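Hyperosmolarity resistance protein Emb (Staphylococcus epidermidis, PDB 6GV5) binds surface-immobilized fibronectin as a giant extracellular matrix binding protein, and so mediates adherence of Staphylococcus epidermidis. Local coordinates at residues V62-A67 with Q116-A121. Residues are numbered along the deposited sequence; the frame is centred on the assembly and turned at random.
Sequences VAVAKA and QEINDA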
ATOM      1  N   VAL A  62      -7.297  -2.114  -3.870  1.00 16.52           N
ATOM      2  CA  VAL A  62      -8.730  -2.302  -4.046  1.00 19.27           C
ATOM      3  C   VAL A  62      -9.393  -0.974  -4.366  1.00 18.97           C
ATOM      4  O   VAL A  62     -10.236  -0.892  -5.265  1.00 19.95           O
ATOM      5  CB  VAL A  62      -9.344  -2.946  -2.794  1.00 21.08           C
ATOM      6  CG1 VAL A  62     -10.873  -2.917  -2.853  1.00 26.28           C
ATOM      7  CG2 VAL A  62      -8.851  -4.384  -2.655  1.00 26.48           C
ATOM      8  N   ALA A  63      -9.018   0.086  -3.642  1.00 19.20           N
ATOM      9  CA  ALA A  63      -9.654   1.383  -3.853  1.00 18.47           C
ATOM     10  C   ALA A  63      -9.415   1.884  -5.266  1.00 18.63           C
ATOM     11  O   ALA A  63     -10.305   2.492  -5.882  1.00 18.21           O
ATOM     12  CB  ALA A  63      -9.129   2.402  -2.844  1.00 18.60           C
ATOM     13  N   VAL A  64      -8.219   1.642  -5.799  1.00 17.56           N
ATOM     14  CA  VAL A  64      -7.899   2.069  -7.158  1.00 16.97           C
ATOM     15  C   VAL A  64      -8.555   1.144  -8.177  1.00 18.61           C
ATOM     16  O   VAL A  64      -9.140   1.602  -9.158  1.00 19.10           O
ATOM     17  CB  VAL A  64      -6.371   2.129  -7.337  1.00 18.61           C
ATOM     18  CG1 VAL A  64      -6.003   2.345  -8.794  1.00 18.63           C
ATOM     19  CG2 VAL A  64      -5.793   3.220  -6.463  1.00 18.94           C
ATOM     20  N   ALA A  65      -8.494  -0.166  -7.940  1.00 19.20           N
ATOM     21  CA  ALA A  65      -8.973  -1.114  -8.933  1.00 20.12           C
ATOM     22  C   ALA A  65     -10.478  -1.048  -9.128  1.00 21.20           C
ATOM     23  O   ALA A  65     -10.965  -1.440 -10.192  1.00 22.80           O
ATOM     24  CB  ALA A  65      -8.579  -2.539  -8.547  1.00 22.25           C
ATOM     25  N   LYS A  66     -11.226  -0.580  -8.127  1.00 19.17           N
ATOM     26  CA  LYS A  66     -12.675  -0.523  -8.238  1.00 18.47           C
ATOM     27  C   LYS A  66     -13.173   0.728  -8.966  1.00 17.88           C
ATOM     28  O   LYS A  66     -14.380   0.939  -9.027  1.00 17.62           O
ATOM     29  CB  LYS A  66     -13.303  -0.593  -6.841  1.00 22.39           C
ATOM     30  CG  LYS A  66     -13.080   0.643  -5.987  1.00 22.64           C
ATOM     31  CD  LYS A  66     -13.662   0.498  -4.577  1.00 28.64           C
ATOM     32  CE  LYS A  66     -15.169   0.367  -4.592  1.00 37.02           C
ATOM     33  NZ  LYS A  66     -15.724   0.380  -3.204  1.00 47.59           N
ATOM     34  N   ALA A  67     -12.292   1.560  -9.527  1.00 17.65           N
ATOM     35  CA  ALA A  67     -12.730   2.866 -10.008  1.00 16.19           C
ATOM     36  C   ALA A  67     -13.750   2.758 -11.136  1.00 16.76           C
ATOM     37  O   ALA A  67     -14.686   3.560 -11.204  1.00 16.50           O
ATOM     38  CB  ALA A  67     -11.525   3.686 -10.461  1.00 18.17           C
ATOM     39  N   GLN A 116      -7.596   7.434   2.161  1.00 21.66           N
ATOM     40  CA  GLN A 116      -8.674   8.250   2.708  1.00 22.48           C
ATOM     41  C   GLN A 116      -9.150   9.282   1.695  1.00 22.42           C
ATOM     42  O   GLN A 116     -10.349   9.562   1.618  1.00 22.02           O
ATOM     43  CB  GLN A 116      -8.207   8.928   4.000  1.00 26.50           C
ATOM     44  CG  GLN A 116      -9.355   9.497   4.822  1.00 33.62           C
ATOM     45  CD  GLN A 116     -10.335   8.425   5.285  1.00 39.53           C
ATOM     46  OE1 GLN A 116      -9.982   7.546   6.074  1.00 42.35           O
ATOM     47  NE2 GLN A 116     -11.569   8.488   4.784  1.00 33.81           N
ATOM     48  N   GLU A 117      -8.230   9.844   0.897  1.00 22.35           N
ATOM     49  CA  GLU A 117      -8.625  10.788  -0.144  1.00 22.06           C
ATOM     50  C   GLU A 117      -9.517  10.119  -1.184  1.00 21.05           C
ATOM     51  O   GLU A 117     -10.519  10.693  -1.625  1.00 21.02           O
ATOM     52  CB  GLU A 117      -7.391  11.386  -0.823  1.00 25.85           C
ATOM     53  CG  GLU A 117      -6.595  12.335   0.066  1.00 35.32           C
ATOM     54  CD  GLU A 117      -5.417  12.979  -0.645  1.00 52.63           C
ATOM     55  OE1 GLU A 117      -5.339  12.887  -1.890  1.00 48.68           O
ATOM     56  OE2 GLU A 117      -4.565  13.583   0.046  1.00 54.49           O
ATOM     57  N   ILE A 118      -9.160   8.900  -1.599  1.00 18.33           N
ATOM     58  CA  ILE A 118     -10.009   8.167  -2.539  1.00 16.77           C
ATOM     59  C   ILE A 118     -11.366   7.870  -1.912  1.00 17.58           C
ATOM     60  O   ILE A 118     -12.415   8.079  -2.531  1.00 19.94           O
ATOM     61  CB  ILE A 118      -9.312   6.873  -2.992  1.00 15.61           C
ATOM     62  CG1 ILE A 118      -8.064   7.195  -3.819  1.00 16.55           C
ATOM     63  CG2 ILE A 118     -10.274   5.995  -3.781  1.00 19.46           C
ATOM     64  CD1 ILE A 118      -7.147   5.999  -4.035  1.00 18.45           C
ATOM     65  N   ASN A 119     -11.366   7.363  -0.671  1.00 18.82           N
ATOM     66  CA  ASN A 119     -12.620   7.001  -0.024  1.00 20.46           C
ATOM     67  C   ASN A 119     -13.511   8.215   0.195  1.00 22.31           C
ATOM     68  O   ASN A 119     -14.728   8.132   0.011  1.00 22.79           O
ATOM     69  CB  ASN A 119     -12.335   6.298   1.303  1.00 22.22           C
ATOM     70  CG  ASN A 119     -11.734   4.917   1.112  1.00 26.34           C
ATOM     71  OD1 ASN A 119     -11.791   4.345   0.023  1.00 29.43           O
ATOM     72  ND2 ASN A 119     -11.160   4.370   2.176  1.00 30.76           N
ATOM     73  N   ASP A 120     -12.928   9.353   0.593  1.00 20.28           N
ATOM     74  CA  ASP A 120     -13.722  10.565   0.760  1.00 22.90           C
ATOM     75  C   ASP A 120     -14.351  10.982  -0.563  1.00 24.15           C
ATOM     76  O   ASP A 120     -15.539  11.323  -0.626  1.00 25.18           O
ATOM     77  CB  ASP A 120     -12.853  11.699   1.307  1.00 26.18           C
ATOM     78  CG  ASP A 120     -12.490  11.511   2.775  1.00 34.17           C
ATOM     79  OD1 ASP A 120     -13.023  10.579   3.417  1.00 34.00           O
ATOM     80  OD2 ASP A 120     -11.667  12.301   3.283  1.00 35.83           O
ATOM     81  N   ALA A 121     -13.561  10.966  -1.637  1.00 21.06           N
ATOM     82  CA  ALA A 121     -14.097  11.356  -2.934  1.00 18.55           C
ATOM     83  C   ALA A 121     -15.148  10.364  -3.416  1.00 22.03           C
ATOM     84  O   ALA A 121     -16.154  10.756  -4.026  1.00 21.10           O
ATOM     85  CB  ALA A 121     -12.968  11.484  -3.959  1.00 20.52           C
TER
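The CA atoms of A63 and I118 lie 6.9 Å apart, the nearest pair across the two segments, where the last turn of helix 40-65 passes helix 108-123. A distance this short suits a small residue facing a branched one: A63 directs its methyl at the other helix, and I118 points its branched side chain back toward A63 and V64. The two branches of I118 divide the work. CG2 lies 3.9 Å from A63 CB and also comes within 4.1 Å of A63 O, so it rests on the helix surface itself; a chi1 of -66° sets this methyl opposite the backbone N. The other branch runs out nearly extended through CG1 (chi2 167°) and brings CD1 to 3.9 Å from V64 CG2. The side chains of V64 and I118 meet at a slant, and one isoleucine thereby touches two consecutive residues of the facing helix. The side-chain contacts of I118 with A63 and V64 are purely apolar, with A63 and I118 buried and V64 partly exposed. N119 borders the pair on the more polar side: its OD1 stands 4.4 Å from A63 CB, a loose contact, and an amide suits a position that is only partly covered. One turn apart, Q116 NE2 donates to D120 OD1 (2.9 Å) from above the carboxylate plane, a side-chain bond from i to i+4 within helix 108-123, on its exposed face. K66, the first residue to leave helical geometry, occupies the N-cap position before helix 67-73, while its NZ forms a salt bridge with E122, tying this junction to the later part of helix 108-123. Helix 81-99 completes the three-helix packing of the FIVAR region, with A90 against I118, Q95 against V64, Y87 against A67 and K93 against E117.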